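Local atomic coordinates of HemO (PDB entry 1J77), a protein that binds heme and, as a bacterial heme oxygenase, probably opens the porphyrin ring oxidatively and releases its iron. Residues K13-D18 with Q175-A180; V30-P35 with A198-G203; I43-L48 with A139-P144. All blocks are in the same frame, centred on the assembly; numbering follows the deposited sequence.

Interaction 1. Residues K13-D18 with Q175-A180. With HEM (protoporphyrin IX containing Fe), chain B.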
loop_
_atom_site.group_PDB
_atom_site.type_symbol
_atom_site.label_atom_id
_atom_site.label_comp_id
_atom_site.label_asym_id
_atom_site.label_seq_id
_atom_site.Cartn_x
_atom_site.Cartn_y
_atom_site.Cartn_z
ATOM N N LYS A 13 -8.103 2.973 15.120
ATOM C CA LYS A 13 -7.967 1.675 15.816
ATOM C C LYS A 13 -9.002 0.688 15.352
ATOM O O LYS A 13 -8.789 -0.531 15.435
ATOM C CB LYS A 13 -8.100 1.861 17.344
ATOM C CG LYS A 13 -6.857 2.372 17.936
ATOM C CD LYS A 13 -6.977 2.702 19.416
ATOM C CE LYS A 13 -5.618 3.101 19.958
ATOM N NZ LYS A 13 -5.710 3.660 21.343
ATOM N N ARG A 14 -10.144 1.174 14.916
ATOM C CA ARG A 14 -11.187 0.327 14.444
ATOM C C ARG A 14 -10.788 -0.168 13.044
ATOM O O ARG A 14 -10.981 -1.366 12.721
ATOM C CB ARG A 14 -12.517 1.045 14.476
ATOM C CG ARG A 14 -12.939 1.403 15.932
ATOM C CD ARG A 14 -14.414 1.746 16.095
ATOM N NE ARG A 14 -14.736 3.149 15.803
ATOM C CZ ARG A 14 -14.499 4.167 16.642
ATOM N NH1 ARG A 14 -14.820 5.417 16.305
ATOM N NH2 ARG A 14 -13.902 3.953 17.798
ATOM N N LEU A 15 -10.197 0.719 12.240
ATOM C CA LEU A 15 -9.697 0.348 10.917
ATOM C C LEU A 15 -8.717 -0.805 11.087
ATOM O O LEU A 15 -8.834 -1.841 10.395
ATOM C CB LEU A 15 -8.996 1.539 10.249
ATOM C CG LEU A 15 -9.928 2.473 9.475
ATOM C CD1 LEU A 15 -9.286 3.786 9.284
ATOM C CD2 LEU A 15 -10.272 1.863 8.153
ATOM N N LYS A 16 -7.725 -0.618 11.959
ATOM C CA LYS A 16 -6.708 -1.663 12.232
ATOM C C LYS A 16 -7.355 -2.956 12.687
ATOM O O LYS A 16 -7.054 -4.035 12.168
ATOM C CB LYS A 16 -5.730 -1.211 13.329
ATOM C CG LYS A 16 -4.577 -2.194 13.594
ATOM C CD LYS A 16 -3.603 -1.619 14.610
ATOM C CE LYS A 16 -2.648 -2.667 15.162
ATOM N NZ LYS A 16 -1.630 -3.049 14.155
ATOM N N ALA A 17 -8.204 -2.890 13.699
ATOM C CA ALA A 17 -8.893 -4.086 14.225
ATOM C C ALA A 17 -9.627 -4.887 13.168
ATOM O O ALA A 17 -9.463 -6.125 13.093
ATOM C CB ALA A 17 -9.878 -3.691 15.360
ATOM N N ASP A 18 -10.414 -4.204 12.346
ATOM C CA ASP A 18 -11.281 -4.818 11.371
ATOM C C ASP A 18 -10.489 -5.334 10.153
ATOM O O ASP A 18 -11.059 -6.060 9.367
ATOM C CB ASP A 18 -12.442 -3.875 10.902
ATOM C CG ASP A 18 -13.448 -3.560 11.991
ATOM O OD1 ASP A 18 -13.397 -4.201 13.054
ATOM O OD2 ASP A 18 -14.352 -2.706 11.823
ATOM N N GLN A 175 -14.943 -0.656 4.979
ATOM C CA GLN A 175 -15.201 -1.466 3.800
ATOM C C GLN A 175 -14.239 -1.103 2.652
ATOM O O GLN A 175 -13.777 -2.007 1.980
ATOM C CB GLN A 175 -16.652 -1.382 3.341
ATOM C CG GLN A 175 -16.978 -2.235 2.143
ATOM C CD GLN A 175 -16.785 -3.731 2.397
ATOM O OE1 GLN A 175 -16.873 -4.213 3.556
ATOM N NE2 GLN A 175 -16.565 -4.470 1.321
ATOM N N GLY A 176 -13.981 0.188 2.431
ATOM C CA GLY A 176 -12.991 0.648 1.467
ATOM C C GLY A 176 -11.631 -0.013 1.721
ATOM O O GLY A 176 -11.010 -0.478 0.780
ATOM N N ALA A 177 -11.149 0.022 2.950
ATOM C CA ALA A 177 -9.875 -0.597 3.333
ATOM C C ALA A 177 -9.883 -2.115 3.056
ATOM O O ALA A 177 -8.938 -2.640 2.459
ATOM C CB ALA A 177 -9.546 -0.301 4.821
ATOM N N ARG A 178 -10.987 -2.786 3.345
ATOM C CA ARG A 178 -11.095 -4.223 3.027
ATOM C C ARG A 178 -10.916 -4.424 1.495
ATOM O O ARG A 178 -10.206 -5.325 1.037
ATOM C CB ARG A 178 -12.451 -4.819 3.504
ATOM C CG ARG A 178 -12.595 -4.925 5.019
ATOM C CD ARG A 178 -13.887 -5.517 5.511
ATOM N NE ARG A 178 -13.745 -5.735 6.939
ATOM C CZ ARG A 178 -14.741 -5.936 7.780
ATOM N NH1 ARG A 178 -15.991 -5.948 7.344
ATOM N NH2 ARG A 178 -14.468 -6.126 9.069
ATOM N N GLU A 179 -11.580 -3.575 0.715
ATOM C CA GLU A 179 -11.525 -3.639 -0.733
ATOM C C GLU A 179 -10.157 -3.297 -1.302
ATOM O O GLU A 179 -9.751 -3.916 -2.295
ATOM C CB GLU A 179 -12.638 -2.816 -1.378
ATOM C CG GLU A 179 -14.024 -3.390 -1.065
ATOM C CD GLU A 179 -15.179 -2.542 -1.537
ATOM O OE1 GLU A 179 -14.984 -1.724 -2.452
ATOM O OE2 GLU A 179 -16.296 -2.773 -1.035
ATOM N N ALA A 180 -9.417 -2.378 -0.675
ATOM C CA ALA A 180 -8.031 -2.013 -1.100
ATOM C C ALA A 180 -7.106 -3.211 -0.902
ATOM O O ALA A 180 -6.365 -3.566 -1.814
ATOM C CB ALA A 180 -7.547 -0.879 -0.357
HETATM C CHA HEM B . 1.332 -2.109 9.242
HETATM C CHB HEM B . 4.323 -5.667 7.886
HETATM C CHC HEM B . 2.565 -5.390 3.343
HETATM C CHD HEM B . -0.763 -2.160 4.847
HETATM C C1A HEM B . 2.355 -3.026 9.242
HETATM C C2A HEM B . 3.314 -3.264 10.344
HETATM C C3A HEM B . 4.119 -4.244 9.940
HETATM C C4A HEM B . 3.721 -4.679 8.608
HETATM C CMA HEM B . 5.288 -4.845 10.759
HETATM C CAA HEM B . 3.460 -2.512 11.699
HETATM C CBA HEM B . 4.521 -1.424 11.540
HETATM C CGA HEM B . 4.624 -0.543 12.770
HETATM O O1A HEM B . 3.649 -0.529 13.579
HETATM O O2A HEM B . 5.693 0.118 12.934
HETATM C C1B HEM B . 4.124 -5.910 6.535
HETATM C C2B HEM B . 4.874 -6.847 5.745
HETATM C C3B HEM B . 4.370 -6.806 4.478
HETATM C C4B HEM B . 3.336 -5.773 4.452
HETATM C CMB HEM B . 6.019 -7.696 6.353
HETATM C CAB HEM B . 4.852 -7.571 3.244
HETATM C CBB HEM B . 5.316 -8.813 3.334
HETATM C C1C HEM B . 1.563 -4.457 3.356
HETATM C C2C HEM B . 0.820 -3.984 2.189
HETATM C C3C HEM B . -0.132 -3.144 2.625
HETATM C C4C HEM B . 0.021 -2.948 4.040
HETATM C CMC HEM B . 1.042 -4.518 0.767
HETATM C CAC HEM B . -1.187 -2.404 1.814
HETATM C CBC HEM B . -1.514 -2.840 0.602
HETATM C C1D HEM B . -0.481 -1.892 6.150
HETATM C C2D HEM B . -1.271 -0.977 6.933
HETATM C C3D HEM B . -0.654 -0.967 8.296
HETATM C C4D HEM B . 0.467 -1.869 8.193
HETATM C CMD HEM B . -2.497 -0.206 6.442
HETATM C CAD HEM B . -1.040 -0.128 9.515
HETATM C CBD HEM B . -1.669 -0.941 10.607
HETATM C CGD HEM B . -2.077 0.074 11.651
HETATM O O1D HEM B . -3.203 0.613 11.529
HETATM O O2D HEM B . -1.303 0.290 12.635
HETATM N NA HEM B . 2.651 -3.893 8.217
HETATM N NB HEM B . 3.172 -5.306 5.728
HETATM N NC HEM B . 1.052 -3.790 4.431
HETATM N ND HEM B . 0.563 -2.433 6.913
HETATM FE FE HEM B . 1.785 -3.925 6.368
HETATM O O HOH W 1 2.996 -2.496 5.818
#
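Between Arg178 and Asp18 runs the one hydrogen bond that joins residues 13-18 to 175-180, and it is a weak one. Arg178 NH2 donates to the backbone carbonyl Asp18 O over 3.4 Å, fairly straight at 161°, and the oxygen sits at the edge of the guanidinium, in its plane. The arginine chain is extended from CG to NE, which carries the planar group from its own helix across to the other. The same NH2 comes within 3.5 Å of Asp18 CB, so it rests against the root of the aspartate side chain. Arg178 does not grip the carboxylate itself: Asp18 OD2 stays 4.4 Å from Arg178 NH2 and well out of the guanidinium plane, with the two flat groups turned 45° from each other. Opposite charges therefore lie close without a salt bridge, and any attraction would be purely electrostatic. Within its own helix, Gln175 NE2 donates to Glu179 OE2, which also pairs with Lys106.

On the side of residues 13-18 facing the heme, Lys16 lies along a propionate. Its CG is anti to the backbone N (chi1 -175°). Lys16 CD comes 3.6 Å from heme O2D, and Lys16 NZ, turned by the bend at the last torsion, remains 3.7 Å from that oxygen. The positive end is thus near the carboxylate, probably close enough for a favourable charge interaction.

Inward lies a small apolar junction, where Leu15 CD2 meets Ala177 CB at 4.0 Å. In this all-helical heme oxygenase fold, helix 11-32 thereby packs on helix 167-192, Leu15 and Asp18 also touching Ile174, while Tyr112 of helix 104-119 touches Leu15 and Lys16 and hydrogen-bonds the heme.

Interaction 2. Residues V30-P35 with A198-G203. With HEM (protoporphyrin IX containing Fe), chain B.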
loop_
_atom_site.group_PDB
_atom_site.type_symbol
_atom_site.label_atom_id
_atom_site.label_comp_id
_atom_site.label_asym_id
_atom_site.label_seq_id
_atom_site.Cartn_x
_atom_site.Cartn_y
_atom_site.Cartn_z
ATOM N N VAL A 30 2.526 -12.078 -0.118
ATOM C CA VAL A 30 3.672 -11.394 -0.704
ATOM C C VAL A 30 4.941 -12.244 -0.429
ATOM O O VAL A 30 5.723 -12.553 -1.326
ATOM C CB VAL A 30 3.867 -9.993 -0.113
ATOM C CG1 VAL A 30 5.298 -9.433 -0.416
ATOM C CG2 VAL A 30 2.728 -9.036 -0.591
ATOM N N MET A 31 5.130 -12.621 0.811
ATOM C CA MET A 31 6.327 -13.417 1.082
ATOM C C MET A 31 6.337 -14.785 0.418
ATOM O O MET A 31 7.379 -15.208 -0.064
ATOM C CB MET A 31 6.552 -13.506 2.556
ATOM C CG MET A 31 6.754 -12.167 3.240
ATOM S SD MET A 31 8.104 -11.177 2.518
ATOM C CE MET A 31 9.489 -12.210 2.868
ATOM N N SER A 32 5.172 -15.406 0.259
ATOM C CA SER A 32 5.146 -16.737 -0.351
ATOM C C SER A 32 5.594 -16.700 -1.807
ATOM O O SER A 32 6.092 -17.724 -2.332
ATOM C CB SER A 32 3.763 -17.365 -0.327
ATOM O OG SER A 32 3.316 -17.576 0.949
ATOM N N VAL A 33 5.395 -15.583 -2.519
ATOM C CA VAL A 33 5.746 -15.561 -3.949
ATOM C C VAL A 33 7.211 -15.132 -4.169
ATOM O O VAL A 33 7.640 -15.016 -5.297
ATOM C CB VAL A 33 4.771 -14.663 -4.788
ATOM C CG1 VAL A 33 3.385 -15.318 -4.804
ATOM C CG2 VAL A 33 4.745 -13.252 -4.300
ATOM N N GLN A 34 7.951 -14.969 -3.072
ATOM C CA GLN A 34 9.392 -14.782 -3.150
ATOM C C GLN A 34 9.804 -13.551 -3.981
ATOM O O GLN A 34 10.446 -13.666 -5.043
ATOM C CB GLN A 34 9.999 -16.074 -3.698
ATOM C CG GLN A 34 10.087 -17.228 -2.651
ATOM C CD GLN A 34 11.331 -17.199 -1.760
ATOM O OE1 GLN A 34 11.510 -18.063 -0.860
ATOM N NE2 GLN A 34 12.244 -16.289 -2.047
ATOM N N PRO A 35 9.431 -12.368 -3.486
ATOM C CA PRO A 35 9.767 -11.136 -4.231
ATOM C C PRO A 35 11.253 -10.848 -4.318
ATOM O O PRO A 35 11.622 -10.092 -5.217
ATOM C CB PRO A 35 9.083 -10.014 -3.441
ATOM C CG PRO A 35 8.415 -10.669 -2.269
ATOM C CD PRO A 35 8.801 -12.080 -2.196
ATOM N N ALA A 198 -6.084 -17.411 -4.802
ATOM C CA ALA A 198 -4.915 -18.088 -4.200
ATOM C C ALA A 198 -4.440 -17.336 -2.968
ATOM O O ALA A 198 -4.524 -16.093 -2.903
ATOM C CB ALA A 198 -3.800 -18.129 -5.175
ATOM N N GLU A 199 -4.013 -18.098 -1.985
ATOM C CA GLU A 199 -3.509 -17.565 -0.741
ATOM C C GLU A 199 -2.212 -18.245 -0.344
ATOM O O GLU A 199 -1.818 -19.281 -0.902
ATOM C CB GLU A 199 -4.539 -17.781 0.401
ATOM C CG GLU A 199 -5.857 -17.063 0.139
ATOM C CD GLU A 199 -5.885 -15.545 0.390
ATOM O OE1 GLU A 199 -6.859 -14.870 -0.044
ATOM O OE2 GLU A 199 -4.994 -15.016 1.037
ATOM N N ALA A 200 -1.528 -17.681 0.633
ATOM C CA ALA A 200 -0.383 -18.310 1.222
ATOM C C ALA A 200 -0.776 -19.638 1.861
ATOM O O ALA A 200 -1.953 -19.923 2.147
ATOM C CB ALA A 200 0.231 -17.359 2.307
ATOM N N PRO A 201 0.187 -20.533 2.011
ATOM C CA PRO A 201 -0.116 -21.806 2.678
ATOM C C PRO A 201 -0.850 -21.586 3.995
ATOM O O PRO A 201 -0.433 -20.801 4.829
ATOM C CB PRO A 201 1.247 -22.395 2.918
ATOM C CG PRO A 201 2.135 -21.794 1.812
ATOM C CD PRO A 201 1.619 -20.394 1.671
ATOM N N GLU A 202 -1.892 -22.379 4.204
ATOM C CA GLU A 202 -2.702 -22.208 5.385
ATOM C C GLU A 202 -1.941 -22.430 6.649
ATOM O O GLU A 202 -1.233 -23.442 6.797
ATOM C CB GLU A 202 -3.925 -23.094 5.406
ATOM C CG GLU A 202 -4.747 -22.710 6.645
ATOM C CD GLU A 202 -6.090 -23.390 6.735
ATOM O OE1 GLU A 202 -6.940 -22.926 7.559
ATOM O OE2 GLU A 202 -6.275 -24.357 5.973
ATOM N N GLY A 203 -2.136 -21.517 7.591
ATOM C CA GLY A 203 -1.496 -21.584 8.887
ATOM C C GLY A 203 -0.224 -20.771 8.977
ATOM O O GLY A 203 0.299 -20.578 10.039
HETATM C CHA HEM B . 1.332 -2.109 9.242
HETATM C CHB HEM B . 4.323 -5.667 7.886
HETATM C CHC HEM B . 2.565 -5.390 3.343
HETATM C CHD HEM B . -0.763 -2.160 4.847
HETATM C C1A HEM B . 2.355 -3.026 9.242
HETATM C C2A HEM B . 3.314 -3.264 10.344
HETATM C C3A HEM B . 4.119 -4.244 9.940
HETATM C C4A HEM B . 3.721 -4.679 8.608
HETATM C CMA HEM B . 5.288 -4.845 10.759
HETATM C CAA HEM B . 3.460 -2.512 11.699
HETATM C CBA HEM B . 4.521 -1.424 11.540
HETATM C CGA HEM B . 4.624 -0.543 12.770
HETATM O O1A HEM B . 3.649 -0.529 13.579
HETATM O O2A HEM B . 5.693 0.118 12.934
HETATM C C1B HEM B . 4.124 -5.910 6.535
HETATM C C2B HEM B . 4.874 -6.847 5.745
HETATM C C3B HEM B . 4.370 -6.806 4.478
HETATM C C4B HEM B . 3.336 -5.773 4.452
HETATM C CMB HEM B . 6.019 -7.696 6.353
HETATM C CAB HEM B . 4.852 -7.571 3.244
HETATM C CBB HEM B . 5.316 -8.813 3.334
HETATM C C1C HEM B . 1.563 -4.457 3.356
HETATM C C2C HEM B . 0.820 -3.984 2.189
HETATM C C3C HEM B . -0.132 -3.144 2.625
HETATM C C4C HEM B . 0.021 -2.948 4.040
HETATM C CMC HEM B . 1.042 -4.518 0.767
HETATM C CAC HEM B . -1.187 -2.404 1.814
HETATM C CBC HEM B . -1.514 -2.840 0.602
HETATM C C1D HEM B . -0.481 -1.892 6.150
HETATM C C2D HEM B . -1.271 -0.977 6.933
HETATM C C3D HEM B . -0.654 -0.967 8.296
HETATM C C4D HEM B . 0.467 -1.869 8.193
HETATM C CMD HEM B . -2.497 -0.206 6.442
HETATM C CAD HEM B . -1.040 -0.128 9.515
HETATM C CBD HEM B . -1.669 -0.941 10.607
HETATM C CGD HEM B . -2.077 0.074 11.651
HETATM O O1D HEM B . -3.203 0.613 11.529
HETATM O O2D HEM B . -1.303 0.290 12.635
HETATM N NA HEM B . 2.651 -3.893 8.217
HETATM N NB HEM B . 3.172 -5.306 5.728
HETATM N NC HEM B . 1.052 -3.790 4.431
HETATM N ND HEM B . 0.563 -2.433 6.913
HETATM FE FE HEM B . 1.785 -3.925 6.368
HETATM O O HOH W 1 2.996 -2.496 5.818
#
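Ala200 and Pro201 lean on Ser32, where the tail that follows helix 167-192 in the heme oxygenase fold returns across the end of helix 11-32. This is a surface contact of a loop with the last turn of a helix, and no hydrogen bond links the two.

Followed from its start, residues 198-203 are first fastened outside the contact. Ala198 O accepts a hydrogen bond from Arg189, and Glu199, which also touches Ser25 of helix 11-32, forms salt bridges with Lys185 and Arg189; the tail is thus tied back to the helix it has just left. Ala200 then sets its methyl against the serine hydroxyl, Ala200 CB lying 3.4 Å from Ser32 OG, and also touches Asn28 one turn earlier. At Pro201 it is CD, the side-chain carbon that closes the ring onto N, that makes the next approach. Beyond it the chain departs, and Met204, just past the segment, also touches Ser32.

Across from the tail, Ser32 has OG anti to its carbonyl carbon (chi1 -63°), which places the hydroxyl near Asn28 O, its hydrogen-bond partner one turn back. That intrahelical bond serves the polar group, and the tail sets two carbons against it.

The same helix end reaches the cofactor by its other residues. Met31, folded at its second and third torsions, brings both CG and SD to 3.7 Å from CBB of a heme vinyl group, and Val30 CG1 lies 3.8 Å from that same carbon. On the tail's side, the proline approach is as close as that of Ala200, with Pro201 CD 3.4 Å from Ser32 OG.

Interaction 3. Residues I43-L48 with A139-P144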
loop_
_atom_site.group_PDB
_atom_site.type_symbol
_atom_site.label_atom_id
_atom_site.label_comp_id
_atom_site.label_asym_id
_atom_site.label_seq_id
_atom_site.Cartn_x
_atom_site.Cartn_y
_atom_site.Cartn_z
ATOM N N ILE A 43 11.107 -7.494 -9.957
ATOM C CA ILE A 43 10.424 -6.656 -10.950
ATOM C C ILE A 43 8.927 -6.950 -10.902
ATOM O O ILE A 43 8.100 -6.032 -11.001
ATOM C CB ILE A 43 11.058 -6.846 -12.359
ATOM C CG1 ILE A 43 12.366 -6.061 -12.422
ATOM C CG2 ILE A 43 10.101 -6.409 -13.401
ATOM C CD1 ILE A 43 13.278 -6.403 -13.598
ATOM N N LYS A 44 8.560 -8.197 -10.700
ATOM C CA LYS A 44 7.145 -8.541 -10.538
ATOM C C LYS A 44 6.546 -7.810 -9.344
ATOM O O LYS A 44 5.403 -7.309 -9.405
ATOM C CB LYS A 44 7.005 -10.043 -10.351
ATOM C CG LYS A 44 7.970 -10.871 -11.255
ATOM C CD LYS A 44 7.690 -12.371 -11.107
ATOM C CE LYS A 44 8.411 -13.214 -12.106
ATOM N NZ LYS A 44 7.620 -14.435 -12.342
ATOM N N PHE A 45 7.304 -7.722 -8.287
ATOM C CA PHE A 45 6.894 -7.031 -7.096
ATOM C C PHE A 45 6.730 -5.549 -7.395
ATOM O O PHE A 45 5.779 -4.924 -6.969
ATOM C CB PHE A 45 7.895 -7.254 -5.972
ATOM C CG PHE A 45 7.555 -6.558 -4.732
ATOM C CD1 PHE A 45 6.441 -6.955 -4.037
ATOM C CD2 PHE A 45 8.315 -5.491 -4.255
ATOM C CE1 PHE A 45 6.058 -6.285 -2.911
ATOM C CE2 PHE A 45 7.938 -4.832 -3.098
ATOM C CZ PHE A 45 6.835 -5.268 -2.420
ATOM N N LEU A 46 7.715 -4.966 -8.071
ATOM C CA LEU A 46 7.618 -3.554 -8.405
ATOM C C LEU A 46 6.398 -3.283 -9.290
ATOM O O LEU A 46 5.764 -2.202 -9.167
ATOM C CB LEU A 46 8.905 -3.113 -9.116
ATOM C CG LEU A 46 10.169 -2.911 -8.274
ATOM C CD1 LEU A 46 11.291 -2.372 -9.157
ATOM C CD2 LEU A 46 10.042 -2.055 -7.083
ATOM N N LYS A 47 6.083 -4.173 -10.220
ATOM C CA LYS A 47 4.902 -4.022 -11.098
ATOM C C LYS A 47 3.611 -3.987 -10.250
ATOM O O LYS A 47 2.760 -3.093 -10.409
ATOM C CB LYS A 47 4.872 -5.059 -12.246
ATOM C CG LYS A 47 5.929 -4.806 -13.259
ATOM C CD LYS A 47 6.023 -5.949 -14.185
ATOM C CE LYS A 47 7.146 -5.701 -15.212
ATOM N NZ LYS A 47 7.157 -6.802 -16.225
ATOM N N LEU A 48 3.493 -4.915 -9.319
ATOM C CA LEU A 48 2.382 -4.975 -8.406
ATOM C C LEU A 48 2.276 -3.666 -7.594
ATOM O O LEU A 48 1.189 -3.067 -7.525
ATOM C CB LEU A 48 2.519 -6.205 -7.507
ATOM C CG LEU A 48 1.891 -6.122 -6.111
ATOM C CD1 LEU A 48 0.400 -6.117 -6.273
ATOM C CD2 LEU A 48 2.416 -7.325 -5.265
ATOM N N ALA A 139 14.909 0.673 -4.501
ATOM C CA ALA A 139 14.024 0.589 -3.314
ATOM C C ALA A 139 13.632 1.973 -2.740
ATOM O O ALA A 139 13.405 2.154 -1.544
ATOM C CB ALA A 139 14.649 -0.320 -2.238
ATOM N N ARG A 140 13.620 2.962 -3.620
ATOM C CA ARG A 140 13.217 4.329 -3.257
ATOM C C ARG A 140 11.830 4.363 -2.601
ATOM O O ARG A 140 11.612 5.074 -1.597
ATOM C CB ARG A 140 13.236 5.154 -4.558
ATOM C CG ARG A 140 14.573 5.098 -5.436
ATOM C CD ARG A 140 14.364 5.582 -6.874
ATOM N NE ARG A 140 15.559 5.613 -7.709
ATOM C CZ ARG A 140 16.421 6.631 -7.801
ATOM N NH1 ARG A 140 16.273 7.721 -7.093
ATOM N NH2 ARG A 140 17.448 6.568 -8.617
ATOM N N HIS A 141 10.896 3.590 -3.159
ATOM C CA HIS A 141 9.506 3.572 -2.653
ATOM C C HIS A 141 9.326 2.951 -1.282
ATOM O O HIS A 141 8.322 3.220 -0.598
ATOM C CB HIS A 141 8.554 2.940 -3.668
ATOM C CG HIS A 141 8.483 1.451 -3.606
ATOM N ND1 HIS A 141 9.342 0.629 -4.296
ATOM C CD2 HIS A 141 7.601 0.643 -2.975
ATOM C CE1 HIS A 141 8.995 -0.635 -4.078
ATOM N NE2 HIS A 141 7.954 -0.649 -3.269
ATOM N N LEU A 142 10.352 2.219 -0.835
ATOM C CA LEU A 142 10.334 1.540 0.459
ATOM C C LEU A 142 11.113 2.253 1.534
ATOM O O LEU A 142 11.018 1.914 2.706
ATOM C CB LEU A 142 10.904 0.117 0.312
ATOM C CG LEU A 142 10.143 -0.888 -0.564
ATOM C CD1 LEU A 142 10.927 -2.215 -0.809
ATOM C CD2 LEU A 142 8.798 -1.205 0.001
ATOM N N ALA A 143 11.854 3.281 1.141
ATOM C CA ALA A 143 12.639 4.030 2.109
ATOM C C ALA A 143 11.725 4.748 3.107
ATOM O O ALA A 143 10.558 5.095 2.809
ATOM C CB ALA A 143 13.510 4.989 1.397
ATOM N N PRO A 144 12.237 4.944 4.307
ATOM C CA PRO A 144 11.469 5.532 5.404
ATOM C C PRO A 144 11.156 7.000 5.166
ATOM O O PRO A 144 11.960 7.663 4.515
ATOM C CB PRO A 144 12.423 5.437 6.601
ATOM C CG PRO A 144 13.657 4.950 6.124
ATOM C CD PRO A 144 13.638 4.665 4.666
#
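Leu46 lays a methyl against the imidazole of His141, Leu46 CD2 reaching 3.5 Å from CE1 and 3.9 Å from ND1 of that ring. The leucine CG is anti to the carbonyl carbon (chi1 -75°), and this swings the branched end toward the loop. Phe45, one residue earlier, comes to another part of the imidazole: its CE2 stands 4.2 Å from His141 NE2, near the plane of the histidine ring and at its edge.

Within the helical bundle of the heme oxygenase fold, His141 projects from the loop between helices 122-129 and 149-162 into the interior beside helix 39-60. Both ring nitrogens are engaged there, ND1 with Asp84 OD2 and NE2 with Gln49 OE1, which fixes the rotation of the buried ring while its CE1 meets the leucine methyl. One face is covered by its own neighbour, Leu142 CG, 3.5 Å above the plane and displaced toward the rim. Ala80 and Val81 of helix 78-87 also touch the imidazole, and Leu85 of that helix touches Leu46.

From the N terminus, helix 11-32 enters two contacts before the chain turns into helix 39-60. Its residues 13-18 wait for 175-180, so interaction 1 closes a long loop onto helix 167-192; its far end and the turn after it, 30-35, wait longer still, for the tail at 198-203. Because their segments alternate, interactions 1 and 2 cross. Interaction 3 joins 43-48 to the loop 139-144 and lies within both of those larger closures. Interactions 1 and 2 touch the same heme from different parts of one helix, whereas interactions 2 and 3 meet directly, Pro35 and Val30 packing on Phe45. Interactions 1 and 3 lie on opposite sides of the chain's centre.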